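Local coordinates for protein ATP-dependent DNA helicase PIF1 (Candida albicans, PDB 7OTJ) that unwinds DNA in the 5'-3' direction using ATP hydrolysis, probably resolving G-quadruplexes and so helping to keep the nuclear and mitochondrial genomes stable, at residues 70-75 with 96-101; 102-107 with 132-137; 237-242 with 469-474; 463-468 with 478-483. One frame throughout, in Å; residues are numbered along the deposited sequence.

Interaction 1 of 4, residues 70-75 with 96-101. With nucleotides of chain C.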
# COMPACT_ATOMS: atom_id res chain seq x y z
N SER A 70 -6.98 -7.08 -6.84
CA SER A 70 -8.35 -7.18 -6.37
C SER A 70 -9.33 -6.61 -7.39
O SER A 70 -10.43 -7.16 -7.57
CB SER A 70 -8.50 -6.46 -5.03
OG SER A 70 -9.69 -6.82 -4.38
N PHE A 71 -8.95 -5.53 -8.06
CA PHE A 71 -9.84 -4.94 -9.06
C PHE A 71 -10.09 -5.90 -10.21
O PHE A 71 -11.20 -5.97 -10.74
CB PHE A 71 -9.25 -3.64 -9.61
CG PHE A 71 -9.83 -3.22 -10.93
CD1 PHE A 71 -11.06 -2.57 -11.00
CD2 PHE A 71 -9.17 -3.49 -12.12
CE1 PHE A 71 -11.60 -2.20 -12.21
CE2 PHE A 71 -9.72 -3.12 -13.35
CZ PHE A 71 -10.93 -2.47 -13.38
N ALA A 72 -9.06 -6.66 -10.60
CA ALA A 72 -9.16 -7.49 -11.79
C ALA A 72 -10.10 -8.67 -11.57
O ALA A 72 -10.85 -9.05 -12.47
CB ALA A 72 -7.78 -7.97 -12.21
N GLY A 73 -10.07 -9.26 -10.38
CA GLY A 73 -10.68 -10.56 -10.18
C GLY A 73 -9.75 -11.72 -10.41
O GLY A 73 -10.20 -12.86 -10.48
N PHE A 74 -8.44 -11.45 -10.50
CA PHE A 74 -7.44 -12.45 -10.87
C PHE A 74 -7.22 -13.47 -9.78
O PHE A 74 -6.77 -14.59 -10.06
CB PHE A 74 -6.09 -11.78 -11.09
CG PHE A 74 -5.88 -11.24 -12.43
CD1 PHE A 74 -6.75 -11.55 -13.45
CD2 PHE A 74 -4.80 -10.42 -12.69
CE1 PHE A 74 -6.54 -11.04 -14.71
CE2 PHE A 74 -4.58 -9.92 -13.93
CZ PHE A 74 -5.45 -10.23 -14.95
N GLY A 75 -7.45 -13.09 -8.53
CA GLY A 75 -6.75 -13.75 -7.46
C GLY A 75 -5.33 -13.25 -7.61
O GLY A 75 -5.10 -12.04 -7.61
N THR A 96 -18.78 -7.37 -14.28
CA THR A 96 -19.52 -6.13 -14.52
C THR A 96 -18.60 -4.92 -14.38
O THR A 96 -18.65 -4.00 -15.21
CB THR A 96 -20.70 -6.03 -13.55
OG1 THR A 96 -21.62 -7.10 -13.79
CG2 THR A 96 -21.43 -4.71 -13.72
N ARG A 97 -17.73 -4.94 -13.37
CA ARG A 97 -16.82 -3.82 -13.14
C ARG A 97 -15.87 -3.62 -14.30
O ARG A 97 -15.54 -2.49 -14.67
CB ARG A 97 -16.06 -4.04 -11.83
CG ARG A 97 -15.15 -2.90 -11.44
CD ARG A 97 -14.53 -3.17 -10.09
NE ARG A 97 -14.01 -4.53 -10.04
CZ ARG A 97 -13.54 -5.10 -8.94
NH1 ARG A 97 -13.51 -4.46 -7.78
NH2 ARG A 97 -13.11 -6.36 -9.00
N TRP A 98 -15.41 -4.72 -14.91
CA TRP A 98 -14.56 -4.62 -16.09
C TRP A 98 -15.27 -3.94 -17.25
O TRP A 98 -14.63 -3.27 -18.07
CB TRP A 98 -14.06 -6.00 -16.51
CG TRP A 98 -12.76 -6.40 -15.92
CD1 TRP A 98 -12.54 -7.39 -15.00
CD2 TRP A 98 -11.47 -5.83 -16.21
NE1 TRP A 98 -11.20 -7.47 -14.69
CE2 TRP A 98 -10.52 -6.53 -15.42
CE3 TRP A 98 -11.04 -4.81 -17.05
CZ2 TRP A 98 -9.17 -6.22 -15.46
CZ3 TRP A 98 -9.69 -4.51 -17.08
CH2 TRP A 98 -8.77 -5.21 -16.29
N ARG A 99 -16.59 -4.09 -17.35
CA ARG A 99 -17.30 -3.49 -18.47
C ARG A 99 -17.75 -2.06 -18.18
O ARG A 99 -17.83 -1.25 -19.10
CB ARG A 99 -18.51 -4.34 -18.86
CG ARG A 99 -18.15 -5.62 -19.59
CD ARG A 99 -19.37 -6.41 -20.01
NE ARG A 99 -20.25 -6.70 -18.88
CZ ARG A 99 -21.44 -6.13 -18.69
NH1 ARG A 99 -21.93 -5.24 -19.55
NH2 ARG A 99 -22.15 -6.46 -17.62
N GLU A 100 -18.01 -1.73 -16.91
CA GLU A 100 -18.44 -0.39 -16.56
C GLU A 100 -17.27 0.57 -16.31
O GLU A 100 -17.52 1.77 -16.13
CB GLU A 100 -19.33 -0.43 -15.31
CG GLU A 100 -20.57 -1.30 -15.44
CD GLU A 100 -21.46 -1.24 -14.21
OE1 GLU A 100 -22.69 -1.12 -14.37
OE2 GLU A 100 -20.91 -1.30 -13.09
N THR A 101 -16.03 0.09 -16.31
CA THR A 101 -14.88 0.95 -16.03
C THR A 101 -14.54 1.80 -17.25
O THR A 101 -14.43 1.28 -18.36
CB THR A 101 -13.66 0.11 -15.61
OG1 THR A 101 -13.88 -0.45 -14.31
CG2 THR A 101 -12.41 0.98 -15.55
P DT C 6 -10.02 -10.20 -3.23
OP1 DT C 6 -10.27 -9.63 -4.57
OP2 DT C 6 -9.62 -9.29 -2.13
O5' DT C 6 -11.32 -11.00 -2.77
P DT C 5 -4.43 -8.65 -2.66
OP1 DT C 5 -5.60 -7.78 -2.90
OP2 DT C 5 -3.86 -8.77 -1.29
O5' DT C 5 -4.80 -10.09 -3.24
C5' DT C 5 -5.54 -10.19 -4.46
C4' DT C 5 -6.66 -11.20 -4.34
O4' DT C 5 -6.11 -12.54 -4.31
C3' DT C 5 -7.53 -11.07 -3.09
O3' DT C 5 -8.90 -11.34 -3.40
C2' DT C 5 -6.94 -12.12 -2.14
C1' DT C 5 -6.43 -13.19 -3.10
N1 DT C 5 -5.20 -13.88 -2.62
C2 DT C 5 -5.19 -15.25 -2.51
O2 DT C 5 -6.15 -15.95 -2.78
N3 DT C 5 -4.01 -15.78 -2.07
C4 DT C 5 -2.86 -15.09 -1.74
O4 DT C 5 -1.84 -15.66 -1.35
C5 DT C 5 -2.93 -13.66 -1.88
C7 DT C 5 -1.74 -12.80 -1.55
C6 DT C 5 -4.09 -13.13 -2.31
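With CG trans to its backbone nitrogen (chi1 160°), F71 sends its ring out from helix 68-72 toward R97 and W98 of helix 92-100. R97 is extended through chi1 and chi2, which lays CD beside the F71 ring (R97 CD to F71 CD1 3.6 Å); the bend at chi3 (47°) then turns the guanidinium back over the end of the other helix. There R97 NH2 makes a weak hydrogen bond to S70 O (3.1 Å). F71 also turns an edge to the face of W98 in a tilted edge-to-face pair, the planes 55° apart and F71 CE2 3.7 Å from W98 CH2. At the rim of the F71 ring, T101 OG1 lies near the plane, 3.6 Å from F71 CE1; its hydroxyl is given to R97 O. Tryptophan suits its place because it is both flat and a donor: W98 NE1 reaches A72 O at 2.7 Å, within the carbonyl plane and on a lone pair. G73 follows with positive phi, as glycine readily allows. S70 OG holds OP1 of DT6 of chain C at 2.9 Å. The indole thus gives A72 O a sound bond and the guanidinium adds a weak one to S70 O at the end of a DNA-contacting helix, while the aromatic pair packs beside them.

Interaction 2 of 4, residues 102-107 with 132-137; sequences RVLIID and RPFGGI. With PO4 (phosphate ion), chain P.
L104 leaves strand 103-107 toward the loop 132-137, and each part of its side chain finds a different neighbour. CB meets the branch methyl of I137, with L104 CB 3.6 Å from I137 CG2; the same methyl lies 3.5 Å from L104 N, so it covers backbone as well as side chain. Beyond CB, CG stands trans to the backbone nitrogen (chi1 176°), and the chain forks. L104 CD2 comes to F134 CE2 at 4.0 Å, approaching the ring obliquely, while CD1 turns to F71 of the helix 68-72. A branched leucine fits here because its two methyls can serve two aromatic rings. The beta-branched I137 suits the last loop position, packing CG2 against the strand while its CA offers a C-H to R102 O at 3.6 Å. No conventional hydrogen bond joins the two segments themselves; the loop keeps its own shape through turns such as I137 N to F134 O (3.0 Å), and G135 and G136 take positive phi. At the surface, R102 NH2 makes a weak bond to O3 of a phosphate (3.4 Å), probably from the crystallisation liquor. Just past the loop, Q138 bonds to the backbone of R102 and L104, so the contact closes the beginning of two adjacent parallel strands. At the far end of strand 103-107, D107 OD2 is bonded to S32 OG of the nucleotide-binding loop, as expected of the Walker B strand in a RecA-like P-loop NTPase core.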
# COMPACT_ATOMS: atom_id res chain seq x y z
N ARG A 102 -14.37 3.11 -17.03
CA ARG A 102 -13.94 4.03 -18.07
C ARG A 102 -12.50 4.49 -17.91
O ARG A 102 -11.81 4.70 -18.91
CB ARG A 102 -14.84 5.27 -18.11
CG ARG A 102 -16.29 4.96 -18.40
CD ARG A 102 -16.47 4.33 -19.78
NE ARG A 102 -15.99 5.22 -20.84
CZ ARG A 102 -16.70 6.20 -21.37
NH1 ARG A 102 -17.94 6.44 -20.98
NH2 ARG A 102 -16.15 6.96 -22.31
N VAL A 103 -12.03 4.66 -16.67
CA VAL A 103 -10.67 5.07 -16.39
C VAL A 103 -10.08 4.10 -15.38
O VAL A 103 -10.74 3.75 -14.39
CB VAL A 103 -10.61 6.52 -15.84
CG1 VAL A 103 -9.17 6.93 -15.54
CG2 VAL A 103 -11.28 7.48 -16.79
N LEU A 104 -8.84 3.68 -15.61
CA LEU A 104 -8.13 2.81 -14.68
C LEU A 104 -6.92 3.57 -14.17
O LEU A 104 -5.99 3.87 -14.93
CB LEU A 104 -7.71 1.50 -15.34
CG LEU A 104 -6.86 0.55 -14.48
CD1 LEU A 104 -7.53 0.25 -13.16
CD2 LEU A 104 -6.59 -0.73 -15.24
N ILE A 105 -6.95 3.90 -12.88
CA ILE A 105 -5.86 4.58 -12.20
C ILE A 105 -5.02 3.52 -11.49
O ILE A 105 -5.56 2.67 -10.78
CB ILE A 105 -6.40 5.62 -11.20
CG1 ILE A 105 -7.08 6.77 -11.95
CG2 ILE A 105 -5.28 6.12 -10.29
CD1 ILE A 105 -7.83 7.73 -11.05
N ILE A 106 -3.70 3.58 -11.67
CA ILE A 106 -2.78 2.67 -11.00
C ILE A 106 -1.71 3.53 -10.33
O ILE A 106 -0.80 4.02 -11.01
CB ILE A 106 -2.14 1.65 -11.95
CG1 ILE A 106 -3.20 0.99 -12.82
CG2 ILE A 106 -1.36 0.62 -11.15
CD1 ILE A 106 -2.62 0.03 -13.83
N ASP A 107 -1.81 3.70 -9.02
CA ASP A 107 -0.75 4.38 -8.28
C ASP A 107 0.34 3.38 -7.93
O ASP A 107 0.14 2.16 -7.95
CB ASP A 107 -1.31 5.06 -7.02
CG ASP A 107 -0.45 6.23 -6.53
OD1 ASP A 107 0.70 6.38 -7.00
OD2 ASP A 107 -0.92 7.00 -5.68
N ARG A 132 -9.35 -1.59 -28.80
CA ARG A 132 -8.53 -0.46 -28.44
C ARG A 132 -7.55 -0.86 -27.34
O ARG A 132 -7.75 -1.87 -26.65
CB ARG A 132 -9.39 0.71 -27.96
CG ARG A 132 -10.27 1.34 -29.02
CD ARG A 132 -9.48 2.18 -29.99
NE ARG A 132 -10.33 3.18 -30.64
CZ ARG A 132 -11.07 2.95 -31.71
NH1 ARG A 132 -11.08 1.77 -32.31
NH2 ARG A 132 -11.82 3.94 -32.20
N PRO A 133 -6.47 -0.09 -27.16
CA PRO A 133 -5.60 -0.30 -26.00
C PRO A 133 -6.40 -0.34 -24.71
O PRO A 133 -7.27 0.50 -24.47
CB PRO A 133 -4.66 0.91 -26.05
CG PRO A 133 -4.58 1.24 -27.50
CD PRO A 133 -5.93 0.92 -28.09
N PHE A 134 -6.13 -1.37 -23.91
CA PHE A 134 -6.85 -1.62 -22.67
C PHE A 134 -8.36 -1.65 -22.89
O PHE A 134 -9.14 -1.28 -22.01
CB PHE A 134 -6.47 -0.60 -21.59
CG PHE A 134 -5.48 -1.15 -20.60
CD1 PHE A 134 -4.12 -1.09 -20.85
CD2 PHE A 134 -5.92 -1.76 -19.43
CE1 PHE A 134 -3.22 -1.62 -19.94
CE2 PHE A 134 -5.03 -2.28 -18.53
CZ PHE A 134 -3.67 -2.21 -18.78
N GLY A 135 -8.78 -2.13 -24.06
CA GLY A 135 -10.20 -2.24 -24.35
C GLY A 135 -10.95 -0.93 -24.23
O GLY A 135 -12.11 -0.93 -23.80
N GLY A 136 -10.30 0.18 -24.55
CA GLY A 136 -10.91 1.50 -24.50
C GLY A 136 -10.81 2.20 -23.17
O GLY A 136 -11.12 3.40 -23.09
N ILE A 137 -10.36 1.51 -22.12
CA ILE A 137 -10.22 2.13 -20.80
C ILE A 137 -9.09 3.15 -20.84
O ILE A 137 -8.02 2.88 -21.38
CB ILE A 137 -9.98 1.06 -19.73
CG1 ILE A 137 -11.18 0.11 -19.66
CG2 ILE A 137 -9.70 1.72 -18.39
CD1 ILE A 137 -10.95 -1.12 -18.79
P PO4 P . -12.66 8.17 -21.90
O1 PO4 P . -13.72 8.62 -22.88
O2 PO4 P . -11.30 8.34 -22.54
O3 PO4 P . -12.87 6.71 -21.54
O4 PO4 P . -12.73 9.00 -20.65

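Interaction 3 of 4, residues 237-242 with 469-474. With K (potassium ion), chain I; nucleotides of chain C.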
# COMPACT_ATOMS: atom_id res chain seq x y z
N TYR A 237 11.89 -1.46 8.09
CA TYR A 237 12.89 -2.50 7.89
C TYR A 237 12.68 -3.13 6.51
O TYR A 237 11.63 -2.98 5.89
CB TYR A 237 12.80 -3.59 8.95
CG TYR A 237 12.99 -3.09 10.36
CD1 TYR A 237 11.90 -2.65 11.10
CD2 TYR A 237 14.25 -3.06 10.95
CE1 TYR A 237 12.06 -2.19 12.39
CE2 TYR A 237 14.41 -2.60 12.24
CZ TYR A 237 13.31 -2.16 12.95
OH TYR A 237 13.47 -1.70 14.24
N ALA A 238 13.71 -3.83 6.05
CA ALA A 238 13.64 -4.45 4.73
C ALA A 238 12.84 -5.75 4.77
O ALA A 238 12.14 -6.08 3.80
CB ALA A 238 15.04 -4.71 4.19
N THR A 239 12.94 -6.51 5.85
CA THR A 239 12.35 -7.84 5.92
C THR A 239 11.25 -7.89 6.97
O THR A 239 11.16 -7.05 7.87
CB THR A 239 13.41 -8.89 6.26
OG1 THR A 239 13.87 -8.67 7.60
CG2 THR A 239 14.59 -8.78 5.30
N ARG A 240 10.47 -8.96 6.90
CA ARG A 240 9.35 -9.11 7.82
C ARG A 240 9.81 -9.62 9.17
O ARG A 240 9.27 -9.20 10.20
CB ARG A 240 8.30 -10.05 7.22
CG ARG A 240 7.34 -9.33 6.29
CD ARG A 240 6.34 -10.27 5.66
NE ARG A 240 6.98 -11.24 4.78
CZ ARG A 240 6.33 -12.18 4.11
NH1 ARG A 240 5.01 -12.27 4.16
NH2 ARG A 240 7.02 -13.04 3.38
N TYR A 241 10.77 -10.55 9.18
CA TYR A 241 11.43 -10.96 10.41
C TYR A 241 11.75 -9.77 11.31
O TYR A 241 11.36 -9.74 12.48
CB TYR A 241 12.70 -11.75 10.09
CG TYR A 241 13.36 -12.39 11.29
CD1 TYR A 241 12.83 -13.54 11.87
CD2 TYR A 241 14.51 -11.85 11.85
CE1 TYR A 241 13.44 -14.13 12.98
CE2 TYR A 241 15.12 -12.43 12.95
CZ TYR A 241 14.58 -13.57 13.51
OH TYR A 241 15.19 -14.15 14.60
N GLU A 242 12.44 -8.77 10.77
CA GLU A 242 12.73 -7.55 11.53
C GLU A 242 11.45 -6.88 11.99
O GLU A 242 11.32 -6.49 13.16
CB GLU A 242 13.56 -6.58 10.70
CG GLU A 242 14.93 -7.08 10.30
CD GLU A 242 15.49 -6.30 9.12
OE1 GLU A 242 14.85 -6.31 8.04
OE2 GLU A 242 16.56 -5.69 9.27
N LYS A 469 19.18 -4.95 6.34
CA LYS A 469 18.89 -6.05 5.43
C LYS A 469 18.42 -5.58 4.05
O LYS A 469 17.80 -6.36 3.33
CB LYS A 469 17.85 -6.99 6.04
CG LYS A 469 18.28 -7.67 7.33
CD LYS A 469 19.57 -8.46 7.14
CE LYS A 469 20.09 -9.02 8.47
NZ LYS A 469 21.40 -9.73 8.31
N ILE A 470 18.71 -4.33 3.67
CA ILE A 470 18.27 -3.84 2.36
C ILE A 470 18.87 -4.72 1.27
O ILE A 470 20.08 -4.96 1.23
CB ILE A 470 18.66 -2.36 2.16
CG1 ILE A 470 17.51 -1.42 2.52
CG2 ILE A 470 19.00 -2.09 0.71
CD1 ILE A 470 16.97 -1.60 3.91
N PHE A 471 18.01 -5.22 0.39
CA PHE A 471 18.43 -6.19 -0.61
C PHE A 471 18.02 -5.81 -2.03
O PHE A 471 18.40 -6.51 -2.97
CB PHE A 471 17.84 -7.58 -0.28
CG PHE A 471 16.34 -7.58 -0.15
CD1 PHE A 471 15.53 -7.79 -1.26
CD2 PHE A 471 15.74 -7.36 1.08
CE1 PHE A 471 14.15 -7.78 -1.14
CE2 PHE A 471 14.36 -7.35 1.20
CZ PHE A 471 13.57 -7.56 0.09
N GLU A 472 17.29 -4.71 -2.22
CA GLU A 472 16.62 -4.44 -3.48
C GLU A 472 16.87 -3.01 -3.93
O GLU A 472 17.00 -2.09 -3.12
CB GLU A 472 15.10 -4.68 -3.33
CG GLU A 472 14.29 -4.52 -4.61
CD GLU A 472 14.57 -5.61 -5.62
OE1 GLU A 472 15.51 -5.45 -6.43
OE2 GLU A 472 13.85 -6.63 -5.61
N ASN A 473 16.90 -2.84 -5.26
CA ASN A 473 17.03 -1.51 -5.85
C ASN A 473 15.90 -0.61 -5.38
O ASN A 473 14.76 -1.05 -5.23
CB ASN A 473 17.00 -1.60 -7.38
CG ASN A 473 18.12 -2.44 -7.94
OD1 ASN A 473 19.25 -2.38 -7.46
ND2 ASN A 473 17.80 -3.22 -8.97
N GLY A 474 16.23 0.67 -5.20
CA GLY A 474 15.27 1.65 -4.75
C GLY A 474 14.76 1.49 -3.33
O GLY A 474 14.01 2.36 -2.87
K K I . 16.53 -3.90 7.03
OP3 DT C 1 16.94 -14.15 4.95
P DT C 1 16.89 -12.70 5.23
OP1 DT C 1 18.26 -12.16 5.26
OP2 DT C 1 16.02 -12.50 6.41
O5' DT C 1 16.14 -12.05 3.98
C5' DT C 1 14.95 -12.64 3.49
C4' DT C 1 14.06 -11.57 2.89
O4' DT C 1 14.82 -10.79 1.93
C3' DT C 1 12.86 -12.09 2.11
O3' DT C 1 11.85 -11.09 2.07
C2' DT C 1 13.47 -12.32 0.73
C1' DT C 1 14.38 -11.09 0.62
N1 DT C 1 15.59 -11.30 -0.23
C2 DT C 1 15.47 -11.38 -1.60
O2 DT C 1 14.40 -11.30 -2.18
N3 DT C 1 16.65 -11.56 -2.27
C4 DT C 1 17.92 -11.67 -1.71
O4 DT C 1 18.92 -11.83 -2.40
C5 DT C 1 17.97 -11.58 -0.27
C7 DT C 1 19.29 -11.68 0.44
C6 DT C 1 16.83 -11.40 0.39
P DT C 2 10.68 -11.08 3.18
OP1 DT C 2 11.27 -10.63 4.47
OP2 DT C 2 10.01 -12.39 3.09
O5' DT C 2 9.68 -9.94 2.69
C5' DT C 2 10.03 -8.57 2.83
C4' DT C 2 9.61 -7.76 1.61
O4' DT C 2 10.48 -8.09 0.51
C3' DT C 2 8.19 -8.02 1.14
O3' DT C 2 7.34 -7.01 1.65
C2' DT C 2 8.27 -7.96 -0.39
C1' DT C 2 9.75 -8.21 -0.70
N1 DT C 2 10.04 -9.56 -1.29
C2 DT C 2 10.84 -9.64 -2.40
O2 DT C 2 11.32 -8.67 -2.96
N3 DT C 2 11.05 -10.92 -2.86
C4 DT C 2 10.57 -12.09 -2.31
O4 DT C 2 10.82 -13.19 -2.80
C5 DT C 2 9.74 -11.93 -1.14
C7 DT C 2 9.16 -13.13 -0.46
C6 DT C 2 9.52 -10.69 -0.68
P DT C 3 5.90 -7.39 2.23
OP1 DT C 3 5.51 -6.32 3.20
OP2 DT C 3 5.94 -8.80 2.67
O5' DT C 3 4.94 -7.30 0.95
C5' DT C 3 4.82 -6.07 0.24
C4' DT C 3 4.20 -6.27 -1.14
O4' DT C 3 5.07 -7.07 -1.96
C3' DT C 3 2.86 -6.98 -1.17
O3' DT C 3 1.82 -6.03 -1.00
C2' DT C 3 2.83 -7.60 -2.56
C1' DT C 3 4.30 -7.86 -2.86
N1 DT C 3 4.71 -9.28 -2.70
C2 DT C 3 4.69 -10.12 -3.78
O2 DT C 3 4.32 -9.76 -4.89
N3 DT C 3 5.10 -11.40 -3.53
C4 DT C 3 5.54 -11.91 -2.31
O4 DT C 3 5.90 -13.07 -2.17
C5 DT C 3 5.55 -10.97 -1.21
C7 DT C 3 6.00 -11.40 0.15
C6 DT C 3 5.14 -9.71 -1.46
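A238 and E242 meet K469 beside a potassium ion, at the start of a helix whose N-terminus forms a capping box and grips single-stranded DNA. In the first shell, the methyl of A238 lies 3.3 Å from K469 O, and the small size of alanine lets the loop come this close. The aliphatic stem of K469 crosses the glutamate at a slant, with K469 CG 3.3 Å from E242 OE2, while its ammonium leads away and makes no salt bridge there. Both carboxylate oxygens bind potassium, E242 OE2 at 2.9 Å, and D466 O adds a backbone ligand from the neighbouring strand end.

What positions the glutamate is T239. Its backbone N and its hydroxyl both give hydrogen bonds to E242 OE1, the N nearly along the C-O axis and OG1 from above the carboxylate plane; the weak return bond from E242 N to T239 OG1 completes the box. Threonine suits this N-cap, since OG1 serves the helix end while CG2 packs on K469 CB at 3.8 Å. The helix start so held presents R240 N to OP1 of DT2 of chain C, and R240 NH2 bonds to OP2 of the same phosphate.

F471 adds an aromatic surface on the DNA side. Its chi1 of 56° sets CG between the backbone N and carbonyl carbon, turning the ring's edge to A238 O. One face of that ring lies under the sugar of DT1 of chain C, with C1' over its centre, and F471 CZ sits 3.2 Å from O4' of DT2 of chain C.

Interaction 4 of 4, residues 463-468 with 478-483. With K (potassium ion), chain I; ALF (tetrafluoroaluminate ion), chain F.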
# COMPACT_ATOMS: atom_id res chain seq x y z
N VAL A 463 10.45 8.86 12.01
CA VAL A 463 10.69 7.51 11.52
C VAL A 463 12.16 7.16 11.73
O VAL A 463 13.05 7.98 11.49
CB VAL A 463 10.27 7.38 10.04
CG1 VAL A 463 10.87 8.50 9.20
CG2 VAL A 463 10.65 6.01 9.48
N VAL A 464 12.41 5.93 12.20
CA VAL A 464 13.76 5.38 12.26
C VAL A 464 13.87 4.30 11.19
O VAL A 464 13.03 3.39 11.13
CB VAL A 464 14.11 4.84 13.66
CG1 VAL A 464 12.97 4.06 14.26
CG2 VAL A 464 15.34 3.96 13.57
N VAL A 465 14.89 4.41 10.34
CA VAL A 465 15.10 3.51 9.22
C VAL A 465 16.34 2.67 9.51
O VAL A 465 17.42 3.21 9.76
CB VAL A 465 15.26 4.28 7.90
CG1 VAL A 465 15.63 3.32 6.76
CG2 VAL A 465 13.99 5.04 7.57
N ASP A 466 16.17 1.35 9.48
CA ASP A 466 17.27 0.42 9.69
C ASP A 466 17.59 -0.23 8.35
O ASP A 466 16.82 -1.05 7.85
CB ASP A 466 16.92 -0.64 10.74
CG ASP A 466 18.08 -1.58 11.04
OD1 ASP A 466 19.16 -1.40 10.45
OD2 ASP A 466 17.90 -2.49 11.87
N MET A 467 18.72 0.16 7.76
CA MET A 467 19.10 -0.28 6.43
C MET A 467 19.82 -1.62 6.43
O MET A 467 20.41 -1.99 5.40
CB MET A 467 19.96 0.79 5.76
CG MET A 467 19.22 2.11 5.64
SD MET A 467 20.20 3.41 4.89
CE MET A 467 20.76 2.60 3.40
N LYS A 468 19.73 -2.38 7.52
CA LYS A 468 20.60 -3.53 7.73
C LYS A 468 20.42 -4.58 6.64
O LYS A 468 21.40 -5.07 6.06
CB LYS A 468 20.34 -4.14 9.11
CG LYS A 468 21.39 -5.14 9.61
CD LYS A 468 22.48 -4.43 10.41
CE LYS A 468 23.44 -5.40 11.11
NZ LYS A 468 24.32 -4.69 12.08
N VAL A 478 13.32 4.67 -1.22
CA VAL A 478 11.96 4.69 -0.67
C VAL A 478 11.99 4.88 0.84
O VAL A 478 11.28 5.73 1.39
CB VAL A 478 11.20 3.41 -1.07
CG1 VAL A 478 9.86 3.33 -0.35
CG2 VAL A 478 10.98 3.36 -2.56
N ALA A 479 12.84 4.11 1.53
CA ALA A 479 12.89 4.18 2.99
C ALA A 479 13.26 5.57 3.46
O ALA A 479 12.55 6.18 4.26
CB ALA A 479 13.88 3.15 3.53
N LEU A 480 14.38 6.10 2.96
CA LEU A 480 14.83 7.40 3.44
C LEU A 480 13.92 8.54 3.00
O LEU A 480 13.86 9.56 3.69
CB LEU A 480 16.27 7.64 2.97
CG LEU A 480 17.26 6.56 3.44
CD1 LEU A 480 18.67 6.79 2.93
CD2 LEU A 480 17.24 6.45 4.96
N SER A 481 13.16 8.37 1.91
CA SER A 481 12.32 9.46 1.41
C SER A 481 10.94 9.50 2.06
O SER A 481 10.15 10.39 1.73
CB SER A 481 12.17 9.36 -0.11
OG SER A 481 11.74 8.07 -0.50
N ARG A 482 10.64 8.57 2.97
CA ARG A 482 9.40 8.65 3.73
C ARG A 482 9.40 9.81 4.71
O ARG A 482 8.32 10.28 5.10
CB ARG A 482 9.15 7.35 4.50
CG ARG A 482 9.10 6.09 3.65
CD ARG A 482 8.08 6.20 2.55
NE ARG A 482 8.65 6.68 1.30
CZ ARG A 482 7.94 7.19 0.30
NH1 ARG A 482 6.63 7.32 0.39
NH2 ARG A 482 8.56 7.58 -0.81
N ALA A 483 10.57 10.28 5.12
CA ALA A 483 10.68 11.27 6.19
C ALA A 483 10.31 12.66 5.71
O ALA A 483 10.67 13.07 4.60
CB ALA A 483 12.09 11.27 6.77
K K I . 16.53 -3.90 7.03
AL ALF F . 5.68 8.69 -2.96
F1 ALF F . 4.24 7.93 -3.67
F2 ALF F . 7.12 9.45 -2.23
F3 ALF F . 6.31 8.95 -4.61
F4 ALF F . 5.04 8.51 -1.31
O HOH W 1 6.41 6.38 -3.05
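V465 is the central bump on strand 463-466, and it presses between A479 and L480 of helix 475-481. Placed by a chi1 of 174°, its CG1 methyl lies 3.7 Å from A479 CB and 4.0 Å from L480 CD2. The short alanine leaves the hollow that the valine branch fills, while the leucine, crossing V465 at about a right angle, walls one side of it. L480 then spreads its other methyl over the next ridge: L480 CD1 meets M467 SD at 4.2 Å, the sulfur carried out by an extended chi2 (179°) and these two side chains again crossing nearly perpendicularly. At the other end of the strand, V463 CG1 fits against A483 CB at 3.9 Å, where the small alanine suits the close approach of the chain past the helix. All these partners are apolar and buried, and no hydrogen bond crosses. R482 points its CB toward the strand, but its guanidinium turns away: R482 NE bonds to V478 O, while NH1 reaches F4 of tetrafluoroaluminate at 2.6 Å and NH2 reaches F2 at 2.8 Å. Strand 463-466, helix 475-481 and strand 489-492 form a beta-alpha-beta crossover of the second RecA-like domain, carrying an arginine-finger-like group to the phosphate-mimicking ion.

Interactions 1 and 2 belong to the N-terminal RecA-like core and touch: W98 and T101 pack on I137, where helix 92-100 runs into strand 103-107. Interactions 3 and 4 lie on the other side of the chain's centre; their segments alternate along the sequence and share one potassium ion, bound by E242 and D466. Interaction 4 is wholly buried and apolar across its segments, and interaction 2 is likewise apolar but ends at the surface in R102. Interactions 1 and 3 are partly buried, mixing aromatic packing with polar groups, and both meet chain C: the first at DT5 and DT6, the third at DT1 to DT3.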